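Local coordinates for protein 3-hydroxyadipyl-CoA dehydrogenase (Escherichia coli, PDB 3MOG) that oxidises 3-hydroxyadipyl-CoA to 3-oxoadipyl-CoA with NAD+ as hydride acceptor, a step in the bacterial breakdown of phenylacetate, at residues Leu141-Pro146 against Lys151-Val156; Gln179-His184 against Gly188-Arg193. All coordinates share one frame; numbering follows the deposited sequence.

Contact 1: residues Leu141-Pro146 against Lys151-Val156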
ATOM      1  N   LEU C 141     -28.194  12.707  -2.307  1.00 49.20           N
ATOM      2  CA  LEU C 141     -28.657  13.830  -1.518  1.00 45.23           C
ATOM      3  C   LEU C 141     -28.337  13.472  -0.077  1.00 44.07           C
ATOM      4  O   LEU C 141     -29.114  12.807   0.609  1.00 46.38           O
ATOM      5  CB  LEU C 141     -30.158  14.079  -1.758  1.00 47.26           C
ATOM      6  CG  LEU C 141     -30.718  15.491  -1.560  1.00 45.21           C
ATOM      7  CD1 LEU C 141     -30.066  16.468  -2.505  1.00 41.83           C
ATOM      8  CD2 LEU C 141     -32.234  15.515  -1.749  1.00 49.13           C
ATOM      9  N   HIS C 142     -27.156  13.890   0.365  1.00 39.61           N
ATOM     10  CA  HIS C 142     -26.580  13.388   1.601  1.00 41.23           C
ATOM     11  C   HIS C 142     -26.755  14.342   2.777  1.00 44.56           C
ATOM     12  O   HIS C 142     -26.051  15.340   2.865  1.00 50.27           O
ATOM     13  CB  HIS C 142     -25.097  13.067   1.377  1.00 43.15           C
ATOM     14  CG  HIS C 142     -24.396  12.548   2.589  1.00 46.69           C
ATOM     15  ND1 HIS C 142     -23.152  13.000   2.981  1.00 45.87           N
ATOM     16  CD2 HIS C 142     -24.764  11.617   3.503  1.00 57.63           C
ATOM     17  CE1 HIS C 142     -22.785  12.367   4.082  1.00 46.84           C
ATOM     18  NE2 HIS C 142     -23.749  11.527   4.424  1.00 55.61           N
ATOM     19  N   PHE C 143     -27.685  14.011   3.676  1.00 39.71           N
ATOM     20  CA  PHE C 143     -27.986  14.812   4.865  1.00 42.30           C
ATOM     21  C   PHE C 143     -27.141  14.339   6.039  1.00 41.07           C
ATOM     22  O   PHE C 143     -26.542  13.270   5.990  1.00 42.12           O
ATOM     23  CB  PHE C 143     -29.466  14.644   5.253  1.00 40.77           C
ATOM     24  CG  PHE C 143     -30.446  15.215   4.256  1.00 39.52           C
ATOM     25  CD1 PHE C 143     -30.781  14.517   3.102  1.00 38.39           C
ATOM     26  CD2 PHE C 143     -31.061  16.435   4.501  1.00 46.84           C
ATOM     27  CE1 PHE C 143     -31.696  15.022   2.201  1.00 40.09           C
ATOM     28  CE2 PHE C 143     -31.982  16.962   3.602  1.00 37.91           C
ATOM     29  CZ  PHE C 143     -32.295  16.265   2.445  1.00 36.73           C
ATOM     30  N   PHE C 144     -27.132  15.110   7.117  1.00 44.42           N
ATOM     31  CA  PHE C 144     -26.341  14.751   8.293  1.00 48.53           C
ATOM     32  C   PHE C 144     -27.247  14.635   9.524  1.00 54.15           C
ATOM     33  O   PHE C 144     -28.211  15.378   9.638  1.00 52.67           O
ATOM     34  CB  PHE C 144     -25.208  15.779   8.499  1.00 47.47           C
ATOM     35  CG  PHE C 144     -24.113  15.701   7.443  1.00 47.65           C
ATOM     36  CD1 PHE C 144     -24.307  16.223   6.158  1.00 34.24           C
ATOM     37  CD2 PHE C 144     -22.899  15.085   7.731  1.00 48.08           C
ATOM     38  CE1 PHE C 144     -23.323  16.126   5.180  1.00 43.72           C
ATOM     39  CE2 PHE C 144     -21.906  14.986   6.751  1.00 53.52           C
ATOM     40  CZ  PHE C 144     -22.120  15.522   5.475  1.00 38.88           C
ATOM     41  N   ASN C 145     -26.950  13.674  10.405  1.00 54.95           N
ATOM     42  CA  ASN C 145     -27.667  13.441  11.672  1.00 53.69           C
ATOM     43  C   ASN C 145     -27.476  14.554  12.718  1.00 55.25           C
ATOM     44  O   ASN C 145     -26.341  14.908  13.041  1.00 55.98           O
ATOM     45  CB  ASN C 145     -27.173  12.122  12.272  1.00 58.81           C
ATOM     46  CG  ASN C 145     -28.209  11.414  13.142  1.00 63.42           C
ATOM     47  OD1 ASN C 145     -27.983  10.281  13.558  1.00 70.66           O
ATOM     48  ND2 ASN C 145     -29.337  12.052  13.399  1.00 57.53           N
ATOM     49  N   PRO C 146     -28.584  15.113  13.258  1.00 58.61           N
ATOM     50  CA  PRO C 146     -29.973  14.893  12.840  1.00 54.49           C
ATOM     51  C   PRO C 146     -30.387  15.815  11.710  1.00 53.06           C
ATOM     52  O   PRO C 146     -30.151  17.029  11.769  1.00 56.46           O
ATOM     53  CB  PRO C 146     -30.788  15.156  14.121  1.00 55.45           C
ATOM     54  CG  PRO C 146     -29.784  15.464  15.203  1.00 58.22           C
ATOM     55  CD  PRO C 146     -28.523  15.879  14.512  1.00 55.69           C
ATOM     56  N   LYS C 151     -27.466  21.778   8.943  1.00 51.09           N
ATOM     57  CA  LYS C 151     -27.664  22.573   7.754  1.00 54.48           C
ATOM     58  C   LYS C 151     -27.132  22.048   6.446  1.00 51.48           C
ATOM     59  O   LYS C 151     -27.588  22.446   5.405  1.00 50.78           O
ATOM     60  CB  LYS C 151     -27.222  24.000   7.986  1.00 61.37           C
ATOM     61  CG  LYS C 151     -28.257  24.796   8.695  1.00 71.96           C
ATOM     62  CD  LYS C 151     -27.919  26.248   8.728  1.00 82.95           C
ATOM     63  CE  LYS C 151     -27.640  26.832   7.358  1.00 94.64           C
ATOM     64  NZ  LYS C 151     -28.848  27.367   6.693  1.00 97.52           N
ATOM     65  N   LEU C 152     -26.134  21.194   6.501  1.00 43.66           N
ATOM     66  CA  LEU C 152     -25.427  20.804   5.286  1.00 47.60           C
ATOM     67  C   LEU C 152     -26.108  19.654   4.545  1.00 40.83           C
ATOM     68  O   LEU C 152     -26.561  18.708   5.164  1.00 42.85           O
ATOM     69  CB  LEU C 152     -23.962  20.440   5.597  1.00 41.17           C
ATOM     70  CG  LEU C 152     -23.058  20.365   4.356  1.00 46.99           C
ATOM     71  CD1 LEU C 152     -22.547  21.772   3.920  1.00 36.77           C
ATOM     72  CD2 LEU C 152     -21.913  19.411   4.596  1.00 49.59           C
ATOM     73  N   VAL C 153     -26.179  19.746   3.220  1.00 44.62           N
ATOM     74  CA  VAL C 153     -26.359  18.544   2.399  1.00 45.37           C
ATOM     75  C   VAL C 153     -25.348  18.498   1.248  1.00 48.17           C
ATOM     76  O   VAL C 153     -25.048  19.519   0.643  1.00 52.06           O
ATOM     77  CB  VAL C 153     -27.857  18.244   1.973  1.00 46.08           C
ATOM     78  CG1 VAL C 153     -28.708  19.438   2.054  1.00 41.79           C
ATOM     79  CG2 VAL C 153     -27.966  17.556   0.596  1.00 35.96           C
ATOM     80  N   GLU C 154     -24.791  17.319   1.000  1.00 43.31           N
ATOM     81  CA  GLU C 154     -23.894  17.106  -0.120  1.00 42.63           C
ATOM     82  C   GLU C 154     -24.714  16.572  -1.288  1.00 44.63           C
ATOM     83  O   GLU C 154     -25.370  15.531  -1.171  1.00 45.88           O
ATOM     84  CB  GLU C 154     -22.789  16.121   0.280  1.00 36.97           C
ATOM     85  CG  GLU C 154     -21.848  16.655   1.345  1.00 41.57           C
ATOM     86  CD  GLU C 154     -20.769  15.655   1.750  1.00 54.82           C
ATOM     87  OE1 GLU C 154     -21.118  14.571   2.269  1.00 53.09           O
ATOM     88  OE2 GLU C 154     -19.568  15.964   1.567  1.00 49.85           O
ATOM     89  N   VAL C 155     -24.712  17.314  -2.391  1.00 43.67           N
ATOM     90  CA  VAL C 155     -25.439  16.934  -3.594  1.00 42.86           C
ATOM     91  C   VAL C 155     -24.454  16.221  -4.514  1.00 42.54           C
ATOM     92  O   VAL C 155     -23.542  16.831  -5.062  1.00 42.91           O
ATOM     93  CB  VAL C 155     -26.044  18.156  -4.324  1.00 48.45           C
ATOM     94  CG1 VAL C 155     -26.716  17.718  -5.628  1.00 49.19           C
ATOM     95  CG2 VAL C 155     -27.038  18.900  -3.436  1.00 43.78           C
ATOM     96  N   VAL C 156     -24.618  14.921  -4.665  1.00 38.43           N
ATOM     97  CA  VAL C 156     -23.537  14.116  -5.224  1.00 42.41           C
ATOM     98  C   VAL C 156     -23.819  13.655  -6.639  1.00 45.82           C
ATOM     99  O   VAL C 156     -24.809  12.951  -6.882  1.00 49.73           O
ATOM    100  CB  VAL C 156     -23.250  12.894  -4.344  1.00 37.77           C
ATOM    101  CG1 VAL C 156     -21.922  12.282  -4.721  1.00 45.77           C
ATOM    102  CG2 VAL C 156     -23.251  13.287  -2.900  1.00 36.25           C
TER
HETATM  103  O   HOH W   1     -28.485  17.774   6.827  1.00 42.22           O
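His-142 and Glu-154 meet twice, through their backbones and through their side chains. As the hydrogen-bonded pair of an antiparallel hairpin they exchange two bonds, His-142 N to Glu-154 O at 2.9 Å and Glu-154 N to His-142 O at 3.0 Å. The CA of Val-153 also approaches His-142 O.

The two side chains project from one face of the sheet, and the imidazole donates ND1 to Glu-154 OE1 at 2.7 Å, a His-carboxylate hydrogen bond. OE1 lies in the ring plane and accepts through its anti lone pair, although the carboxylate itself is turned 39° from the ring. Glu-154 reaches this position with its chain extended beyond CG (chi2 179°), running alongside the histidine. Phe-144 borders the pair, its CZ 3.5 Å from Glu-154 OE1.

A water bridges the hairpin, accepting from Phe-144 N and donating to Leu-152 O.

Apolar contacts form two groups. Phe-144 CE1 rests 3.6 Å from Leu-152 CD2, whereas on the face that carries Leu-141, Val-153 and Val-155, Leu-141 CD1 touches CG2 of both valines.

Helix 163-175 packs against Leu-141, Val-153 and Val-155, and helix 15-26 against Phe-143. Strands 115-118 and 179-184 flank the hairpin in the NAD-binding domain, and Glu-154 OE2 takes the backbone N-H groups of Ile-190 and Val-191.

Contact 2: residues Gln179-His184 against Gly188-Arg193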
ATOM      1  N   GLN C 179     -28.032  24.123   3.295  1.00 52.81           N
ATOM      2  CA  GLN C 179     -26.964  24.648   2.472  1.00 47.39           C
ATOM      3  C   GLN C 179     -26.386  23.500   1.654  1.00 50.04           C
ATOM      4  O   GLN C 179     -25.653  22.663   2.183  1.00 54.43           O
ATOM      5  CB  GLN C 179     -25.878  25.281   3.350  1.00 46.55           C
ATOM      6  CG  GLN C 179     -24.829  26.082   2.576  1.00 57.73           C
ATOM      7  CD  GLN C 179     -25.445  27.151   1.683  1.00 63.09           C
ATOM      8  OE1 GLN C 179     -26.198  28.004   2.151  1.00 67.89           O
ATOM      9  NE2 GLN C 179     -25.138  27.096   0.387  1.00 61.60           N
ATOM     10  N   PRO C 180     -26.729  23.445   0.365  1.00 49.85           N
ATOM     11  CA  PRO C 180     -26.152  22.408  -0.474  1.00 48.43           C
ATOM     12  C   PRO C 180     -24.707  22.734  -0.859  1.00 54.15           C
ATOM     13  O   PRO C 180     -24.335  23.914  -0.978  1.00 52.26           O
ATOM     14  CB  PRO C 180     -27.044  22.424  -1.713  1.00 49.15           C
ATOM     15  CG  PRO C 180     -27.542  23.863  -1.794  1.00 52.01           C
ATOM     16  CD  PRO C 180     -27.626  24.353  -0.381  1.00 51.19           C
ATOM     17  N   VAL C 181     -23.907  21.682  -1.012  1.00 47.64           N
ATOM     18  CA  VAL C 181     -22.589  21.754  -1.626  1.00 45.90           C
ATOM     19  C   VAL C 181     -22.544  20.640  -2.677  1.00 45.88           C
ATOM     20  O   VAL C 181     -23.132  19.591  -2.476  1.00 44.60           O
ATOM     21  CB  VAL C 181     -21.431  21.612  -0.591  1.00 46.68           C
ATOM     22  CG1 VAL C 181     -21.339  22.847   0.304  1.00 47.63           C
ATOM     23  CG2 VAL C 181     -21.562  20.323   0.266  1.00 40.18           C
ATOM     24  N   ARG C 182     -21.890  20.887  -3.808  1.00 44.31           N
ATOM     25  CA  ARG C 182     -21.792  19.884  -4.879  1.00 47.08           C
ATOM     26  C   ARG C 182     -20.460  19.167  -4.817  1.00 48.15           C
ATOM     27  O   ARG C 182     -19.442  19.774  -4.502  1.00 51.97           O
ATOM     28  CB  ARG C 182     -21.920  20.536  -6.249  1.00 44.34           C
ATOM     29  CG  ARG C 182     -23.095  21.480  -6.360  1.00 52.60           C
ATOM     30  CD  ARG C 182     -22.690  22.741  -7.093  1.00 60.71           C
ATOM     31  NE  ARG C 182     -23.791  23.697  -7.080  1.00 64.20           N
ATOM     32  CZ  ARG C 182     -24.582  23.940  -8.121  1.00 64.16           C
ATOM     33  NH1 ARG C 182     -24.377  23.317  -9.279  1.00 63.97           N
ATOM     34  NH2 ARG C 182     -25.574  24.817  -8.006  1.00 57.14           N
ATOM     35  N   CYS C 183     -20.481  17.872  -5.117  1.00 44.01           N
ATOM     36  CA  CYS C 183     -19.288  17.059  -5.201  1.00 44.48           C
ATOM     37  C   CYS C 183     -19.554  15.841  -6.075  1.00 47.11           C
ATOM     38  O   CYS C 183     -20.695  15.465  -6.273  1.00 51.64           O
ATOM     39  CB  CYS C 183     -18.804  16.622  -3.810  1.00 49.53           C
ATOM     40  SG  CYS C 183     -19.810  15.396  -3.003  1.00 54.83           S
ATOM     41  N   HIS C 184     -18.491  15.246  -6.609  1.00 50.63           N
ATOM     42  CA  HIS C 184     -18.596  14.040  -7.421  0.50 48.23           C
ATOM     43  C   HIS C 184     -18.632  12.832  -6.505  1.00 47.38           C
ATOM     44  O   HIS C 184     -18.324  12.941  -5.314  1.00 45.26           O
ATOM     45  CB  HIS C 184     -17.417  13.935  -8.395  0.50 49.61           C
ATOM     46  CG  HIS C 184     -17.689  13.057  -9.577  0.50 54.98           C
ATOM     47  ND1 HIS C 184     -18.593  13.394 -10.561  0.50 59.18           N
ATOM     48  CD2 HIS C 184     -17.180  11.852  -9.930  0.50 58.33           C
ATOM     49  CE1 HIS C 184     -18.631  12.435 -11.471  0.50 58.55           C
ATOM     50  NE2 HIS C 184     -17.781  11.489 -11.112  0.50 56.40           N
ATOM     51  N   GLY C 188     -15.816   9.080   0.322  1.00 37.39           N
ATOM     52  CA  GLY C 188     -15.897   9.968   1.483  1.00 35.96           C
ATOM     53  C   GLY C 188     -16.483  11.333   1.166  1.00 34.51           C
ATOM     54  O   GLY C 188     -16.554  12.189   2.041  1.00 48.66           O
ATOM     55  N   PHE C 189     -16.895  11.525  -0.087  1.00 40.19           N
ATOM     56  CA  PHE C 189     -17.379  12.812  -0.626  1.00 44.36           C
ATOM     57  C   PHE C 189     -16.439  13.988  -0.275  1.00 45.52           C
ATOM     58  O   PHE C 189     -15.262  13.962  -0.652  1.00 44.96           O
ATOM     59  CB  PHE C 189     -18.849  13.063  -0.251  1.00 48.27           C
ATOM     60  CG  PHE C 189     -19.793  11.915  -0.612  1.00 42.30           C
ATOM     61  CD1 PHE C 189     -19.565  11.106  -1.735  1.00 42.26           C
ATOM     62  CD2 PHE C 189     -20.929  11.679   0.157  1.00 47.87           C
ATOM     63  CE1 PHE C 189     -20.428  10.070  -2.061  1.00 45.51           C
ATOM     64  CE2 PHE C 189     -21.806  10.647  -0.162  1.00 48.20           C
ATOM     65  CZ  PHE C 189     -21.557   9.840  -1.271  1.00 38.89           C
ATOM     66  N   ILE C 190     -16.940  15.008   0.420  1.00 45.70           N
ATOM     67  CA  ILE C 190     -16.066  16.049   0.987  1.00 41.03           C
ATOM     68  C   ILE C 190     -15.825  15.776   2.470  1.00 42.51           C
ATOM     69  O   ILE C 190     -14.689  15.533   2.892  1.00 44.87           O
ATOM     70  CB  ILE C 190     -16.642  17.473   0.860  1.00 41.00           C
ATOM     71  CG1 ILE C 190     -16.986  17.834  -0.576  1.00 40.79           C
ATOM     72  CG2 ILE C 190     -15.660  18.516   1.407  1.00 37.13           C
ATOM     73  CD1 ILE C 190     -17.884  19.078  -0.621  1.00 40.31           C
ATOM     74  N   VAL C 191     -16.903  15.805   3.251  1.00 41.45           N
ATOM     75  CA  VAL C 191     -16.816  15.773   4.712  1.00 43.15           C
ATOM     76  C   VAL C 191     -16.116  14.529   5.278  1.00 41.81           C
ATOM     77  O   VAL C 191     -15.174  14.658   6.041  1.00 51.69           O
ATOM     78  CB  VAL C 191     -18.210  15.958   5.393  1.00 39.44           C
ATOM     79  CG1 VAL C 191     -18.055  15.931   6.902  1.00 34.60           C
ATOM     80  CG2 VAL C 191     -18.864  17.256   4.954  1.00 40.55           C
ATOM     81  N   ASN C 192     -16.555  13.337   4.901  1.00 43.31           N
ATOM     82  CA  ASN C 192     -15.939  12.102   5.422  1.00 43.27           C
ATOM     83  C   ASN C 192     -14.494  11.918   4.961  1.00 37.81           C
ATOM     84  O   ASN C 192     -13.721  11.243   5.615  1.00 47.39           O
ATOM     85  CB  ASN C 192     -16.749  10.859   5.024  1.00 45.70           C
ATOM     86  CG  ASN C 192     -17.902  10.565   5.963  1.00 56.18           C
ATOM     87  OD1 ASN C 192     -17.961  11.059   7.085  1.00 56.49           O
ATOM     88  ND2 ASN C 192     -18.821   9.723   5.504  1.00 64.92           N
ATOM     89  N   ARG C 193     -14.147  12.515   3.827  1.00 41.09           N
ATOM     90  CA  ARG C 193     -12.788  12.449   3.302  1.00 45.11           C
ATOM     91  C   ARG C 193     -11.855  13.441   3.993  1.00 44.54           C
ATOM     92  O   ARG C 193     -10.788  13.061   4.458  1.00 43.75           O
ATOM     93  CB  ARG C 193     -12.794  12.691   1.788  1.00 46.12           C
ATOM     94  CG  ARG C 193     -11.427  12.635   1.137  1.00 41.76           C
ATOM     95  CD  ARG C 193     -11.385  13.568  -0.042  1.00 34.13           C
ATOM     96  NE  ARG C 193     -10.152  13.483  -0.816  1.00 43.43           N
ATOM     97  CZ  ARG C 193     -10.099  13.170  -2.107  1.00 41.88           C
ATOM     98  NH1 ARG C 193     -11.206  12.858  -2.752  1.00 47.69           N
ATOM     99  NH2 ARG C 193      -8.933  13.128  -2.742  1.00 44.52           N
TER
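Cys-183 sets its sulfur obliquely against Phe-189: SG lies 5.0 Å from the centroid of the Phe-189 ring, 45° off the ring normal. The nearest touch is not with the ring itself but at the root of the side chain, where Cys-183 SG sits 3.7 Å from Phe-189 CB. The thiol is held between the backbone N and the carbonyl carbon of its own residue (chi1 72°), an orientation that keeps it turned to the phenylalanine.

Phe-189 lies in the connection that leads from strand 179-184 into helix 191-194. The next residue, Ile-190, directs its side chain at the strand and lays its CG1-CD1 arm along it. CG1 of Ile-190 is 3.9 Å from Cys-183 CB, while the terminal CD1 meets Val-181 CG2 at 4.0 Å, the two side chains crossing at a slant. Val-181 and Cys-183, on one side of the strand, thus pack on Ile-190, while the Cys-183 sulfur also meets Phe-189. No hydrogen bond joins the two segments; contact is mainly through the buried side chains of Val-181, Cys-183, Phe-189 and Ile-190, joining the last strand of the NAD-binding sheet, outermost within this chain, to the segment leading into helix 191-194.

Around it, the other face of strand 179-184 packs through Pro-180 and Arg-182 on helix 163-175, where Arg-182 forms a salt bridge with Glu-167. Helix 412-422 approaches Val-181 and Ile-190, and strand 152-157 runs beside strand 179-184 and also touches Phe-189.

In the fold
Both contacts are buried and share one sheet, with centres about 8 Å apart: strand 152-157 of contact 1 runs parallel to strand 179-184 of contact 2, which forms the sheet's edge within this chain. Backbone bonds probably stitch them, Lys-151 O with Gln-179 N and Val-155 N with Val-181 O. Contact 1, inside the NAD-binding domain, combines backbone pairing, a polar side-chain bond and a bridging water with apolar packing. Contact 2 lies where the chain goes from that strand into helix 191-194 and is mainly apolar across its segments, with polar ends such as that of Arg-182 engaged outside them. Glu-154 is common to both, belonging to contact 1 and also packing on Phe-189 of contact 2.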